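Local coordinates for protein glycosyltransferase Gtf1 (Streptococcus gordonii, PDB 5E9T) that belongs to the GT-B glycosyltransferases and carries an extended antiparallel beta-sheet domain in addition to its two parallel-sheet halves, at residues 100-105 and 115-120. The protein carries 1 engineered substitution. Numbering follows the deposited sequence.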
ATOM      1  N   LYS A 100     -37.674  23.676  -7.139  1.00 29.66           N
ATOM      2  CA  LYS A 100     -36.887  23.972  -5.950  1.00 29.21           C
ATOM      3  C   LYS A 100     -35.577  24.691  -6.255  1.00 25.34           C
ATOM      4  O   LYS A 100     -34.862  25.066  -5.321  1.00 26.99           O
ATOM      5  CB  LYS A 100     -36.598  22.682  -5.180  1.00 37.29           C
ATOM      6  CG  LYS A 100     -37.756  21.705  -5.189  1.00 39.50           C
ATOM      7  CD  LYS A 100     -37.791  20.859  -3.928  1.00 37.86           C
ATOM      8  CE  LYS A 100     -36.769  19.745  -3.972  1.00 41.70           C
ATOM      9  NZ  LYS A 100     -37.075  18.708  -2.953  1.00 46.27           N
ATOM     10  N   ILE A 101     -35.244  24.893  -7.525  1.00 27.38           N
ATOM     11  CA  ILE A 101     -34.044  25.628  -7.905  1.00 29.27           C
ATOM     12  C   ILE A 101     -34.391  27.105  -8.046  1.00 33.71           C
ATOM     13  O   ILE A 101     -35.331  27.462  -8.764  1.00 39.60           O
ATOM     14  CB  ILE A 101     -33.461  25.079  -9.216  1.00 31.71           C
ATOM     15  CG1 ILE A 101     -33.436  23.553  -9.204  1.00 37.11           C
ATOM     16  CG2 ILE A 101     -32.076  25.597  -9.426  1.00 39.37           C
ATOM     17  CD1 ILE A 101     -32.631  22.957 -10.344  1.00 38.65           C
ATOM     18  N   VAL A 102     -33.641  27.971  -7.368  1.00 35.18           N
ATOM     19  CA  VAL A 102     -33.832  29.413  -7.496  1.00 37.34           C
ATOM     20  C   VAL A 102     -32.470  30.052  -7.747  1.00 36.66           C
ATOM     21  O   VAL A 102     -31.543  29.907  -6.938  1.00 38.32           O
ATOM     22  CB  VAL A 102     -34.545  30.027  -6.275  1.00 42.91           C
ATOM     23  CG1 VAL A 102     -35.837  29.285  -5.997  1.00 39.99           C
ATOM     24  CG2 VAL A 102     -33.689  29.994  -5.036  1.00 61.97           C
ATOM     25  N   ARG A 103     -32.332  30.714  -8.893  1.00 36.20           N
ATOM     26  CA  ARG A 103     -31.060  31.286  -9.305  1.00 39.28           C
ATOM     27  C   ARG A 103     -31.080  32.795  -9.106  1.00 40.00           C
ATOM     28  O   ARG A 103     -32.115  33.441  -9.282  1.00 50.67           O
ATOM     29  CB  ARG A 103     -30.756  30.944 -10.767  1.00 43.96           C
ATOM     30  CG  ARG A 103     -30.843  29.458 -11.088  1.00 46.82           C
ATOM     31  CD  ARG A 103     -30.825  29.220 -12.586  1.00 49.70           C
ATOM     32  NE  ARG A 103     -29.653  28.466 -13.015  1.00 57.92           N
ATOM     33  CZ  ARG A 103     -29.606  27.140 -13.090  1.00 63.26           C
ATOM     34  NH1 ARG A 103     -30.671  26.420 -12.762  1.00 63.38           N
ATOM     35  NH2 ARG A 103     -28.498  26.534 -13.495  1.00 63.20           N
ATOM     36  N   TYR A 104     -29.938  33.343  -8.704  1.00 35.76           N
ATOM     37  CA  TYR A 104     -29.745  34.781  -8.579  1.00 35.25           C
ATOM     38  C   TYR A 104     -28.606  35.193  -9.495  1.00 42.55           C
ATOM     39  O   TYR A 104     -27.539  34.571  -9.478  1.00 49.91           O
ATOM     40  CB  TYR A 104     -29.432  35.185  -7.139  1.00 31.16           C
ATOM     41  CG  TYR A 104     -30.593  35.049  -6.183  1.00 26.33           C
ATOM     42  CD1 TYR A 104     -31.646  35.949  -6.211  1.00 23.97           C
ATOM     43  CD2 TYR A 104     -30.626  34.033  -5.242  1.00 23.50           C
ATOM     44  CE1 TYR A 104     -32.704  35.833  -5.335  1.00 27.92           C
ATOM     45  CE2 TYR A 104     -31.677  33.911  -4.361  1.00 23.32           C
ATOM     46  CZ  TYR A 104     -32.714  34.812  -4.414  1.00 27.94           C
ATOM     47  OH  TYR A 104     -33.767  34.694  -3.536  1.00 34.32           O
ATOM     48  N   PHE A 105     -28.821  36.244 -10.278  1.00 36.61           N
ATOM     49  CA  PHE A 105     -27.893  36.635 -11.329  1.00 35.83           C
ATOM     50  C   PHE A 105     -27.174  37.928 -10.967  1.00 38.92           C
ATOM     51  O   PHE A 105     -27.781  38.866 -10.444  1.00 35.38           O
ATOM     52  CB  PHE A 105     -28.624  36.801 -12.661  1.00 35.18           C
ATOM     53  CG  PHE A 105     -29.136  35.515 -13.235  1.00 33.87           C
ATOM     54  CD1 PHE A 105     -30.268  34.908 -12.713  1.00 32.24           C
ATOM     55  CD2 PHE A 105     -28.488  34.913 -14.301  1.00 31.61           C
ATOM     56  CE1 PHE A 105     -30.741  33.722 -13.242  1.00 36.35           C
ATOM     57  CE2 PHE A 105     -28.955  33.729 -14.835  1.00 33.82           C
ATOM     58  CZ  PHE A 105     -30.086  33.131 -14.305  1.00 38.48           C
ATOM     59  N   CYS A 115     -29.436  28.392  -5.974  1.00 29.65           N
ATOM     60  CA  CYS A 115     -29.862  27.873  -4.683  1.00 26.00           C
ATOM     61  C   CYS A 115     -30.864  26.747  -4.890  1.00 31.58           C
ATOM     62  O   CYS A 115     -31.796  26.876  -5.689  1.00 37.87           O
ATOM     63  CB  CYS A 115     -30.487  28.975  -3.827  1.00 31.44           C
ATOM     64  SG  CYS A 115     -29.516  30.487  -3.694  1.00 41.28           S
ATOM     65  N   TYR A 116     -30.669  25.647  -4.169  1.00 31.98           N
ATOM     66  CA  TYR A 116     -31.574  24.506  -4.199  1.00 29.45           C
ATOM     67  C   TYR A 116     -32.294  24.439  -2.862  1.00 36.12           C
ATOM     68  O   TYR A 116     -31.653  24.273  -1.819  1.00 45.70           O
ATOM     69  CB  TYR A 116     -30.814  23.209  -4.468  1.00 26.02           C
ATOM     70  CG  TYR A 116     -30.096  23.187  -5.797  1.00 22.08           C
ATOM     71  CD1 TYR A 116     -28.862  23.806  -5.952  1.00 20.49           C
ATOM     72  CD2 TYR A 116     -30.647  22.540  -6.893  1.00 20.52           C
ATOM     73  CE1 TYR A 116     -28.200  23.786  -7.164  1.00 20.75           C
ATOM     74  CE2 TYR A 116     -29.991  22.513  -8.110  1.00 23.91           C
ATOM     75  CZ  TYR A 116     -28.768  23.138  -8.238  1.00 21.65           C
ATOM     76  OH  TYR A 116     -28.112  23.119  -9.445  1.00 25.17           O
ATOM     77  N   LEU A 117     -33.618  24.568  -2.889  1.00 35.56           N
ATOM     78  CA  LEU A 117     -34.344  24.655  -1.635  1.00 36.40           C
ATOM     79  C   LEU A 117     -34.650  23.269  -1.079  1.00 38.70           C
ATOM     80  O   LEU A 117     -34.394  22.237  -1.707  1.00 50.65           O
ATOM     81  CB  LEU A 117     -35.647  25.426  -1.811  1.00 44.03           C
ATOM     82  CG  LEU A 117     -35.564  26.878  -2.265  1.00 45.57           C
ATOM     83  CD1 LEU A 117     -36.553  27.060  -3.381  1.00 43.10           C
ATOM     84  CD2 LEU A 117     -35.876  27.819  -1.121  1.00 48.29           C
ATOM     85  N   ARG A 118     -35.233  23.265   0.116  1.00 32.57           N
ATOM     86  CA  ARG A 118     -35.716  22.032   0.741  1.00 29.71           C
ATOM     87  C   ARG A 118     -37.133  21.759   0.245  1.00 35.47           C
ATOM     88  O   ARG A 118     -37.378  20.785  -0.473  1.00 33.98           O
ATOM     89  CB  ARG A 118     -35.661  22.152   2.263  1.00 23.80           C
ATOM     90  CG  ARG A 118     -36.169  20.926   2.983  1.00 29.02           C
ATOM     91  CD  ARG A 118     -36.239  21.143   4.479  1.00 40.81           C
ATOM     92  NE  ARG A 118     -36.575  19.905   5.176  1.00 54.52           N
ATOM     93  CZ  ARG A 118     -36.555  19.763   6.496  1.00 57.89           C
ATOM     94  NH1 ARG A 118     -36.218  20.787   7.268  1.00 58.37           N
ATOM     95  NH2 ARG A 118     -36.875  18.599   7.044  1.00 60.95           N
ATOM     96  N   GLN A 119     -38.070  22.617   0.634  1.00 45.28           N
ATOM     97  CA  GLN A 119     -39.407  22.666   0.064  1.00 51.65           C
ATOM     98  C   GLN A 119     -39.525  23.911  -0.805  1.00 56.44           C
ATOM     99  O   GLN A 119     -38.937  24.954  -0.502  1.00 58.83           O
ATOM    100  CB  GLN A 119     -40.480  22.693   1.156  1.00 51.07           C
ATOM    101  CG  GLN A 119     -40.128  21.910   2.412  1.00 60.03           C
ATOM    102  CD  GLN A 119     -40.456  20.435   2.300  1.00 72.77           C
ATOM    103  OE1 GLN A 119     -41.024  19.985   1.303  1.00 77.47           O
ATOM    104  NE2 GLN A 119     -40.098  19.670   3.327  1.00 79.29           N
ATOM    105  N   GLU A 120     -40.285  23.793  -1.896  1.00 59.16           N
ATOM    106  CA  GLU A 120     -40.454  24.925  -2.800  1.00 66.30           C
ATOM    107  C   GLU A 120     -41.238  26.057  -2.149  1.00 60.88           C
ATOM    108  O   GLU A 120     -41.020  27.228  -2.478  1.00 58.44           O
ATOM    109  CB  GLU A 120     -41.145  24.473  -4.086  1.00 77.14           C
ATOM    110  CG  GLU A 120     -42.429  23.691  -3.848  1.00 90.71           C
ATOM    111  CD  GLU A 120     -43.674  24.555  -3.975  1.00109.31           C
ATOM    112  OE1 GLU A 120     -44.773  23.998  -4.141  1.00110.61           O
ATOM    113  OE2 GLU A 120     -43.551  25.789  -3.914  1.00126.85           O
TER
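V102 and C115 form a hydrogen-bonded antiparallel pair in a beta hairpin of strands 101-106 and 111-117, part of the extended beta-sheet domain of this GT-B enzyme. Two reciprocal bonds define the pair: V102 N to C115 O is 2.7 Å, with 174° at the hydrogen. The return bond, C115 N to V102 O, is 2.8 Å. A third backbone bond, L117 N to K100 O, carries the pairing one residue beyond the start of strand 101-106.

The buried side carries V102, C115 and L117, with Y104 at its margin and L81 of helix 81-86 packed against V102, Y104 and L117. The two V102 methyls divide the work: CG1, anti to the carbonyl carbon, meets L117 CD1 at 3.5 Å, whereas CG2 rests on C115 CB. C115 SG approaches the Y104 ring at its edge, 84° off the ring normal, a sulfur-aromatic contact.

The other face is more open: I101 and Y116, a non-hydrogen-bonded pair, are both partly exposed and run side by side; I101 CG2 lies over one ring face and CD1 comes within 3.5 Å of Y116 CE2. The Y116 OH is hydrogen-bonded to E129 OE1 on strand 125-132. At the solvent end, exposed K100 bends at CG-CD (chi3 -78°), and its NZ donates to R118 O over 3.2 Å.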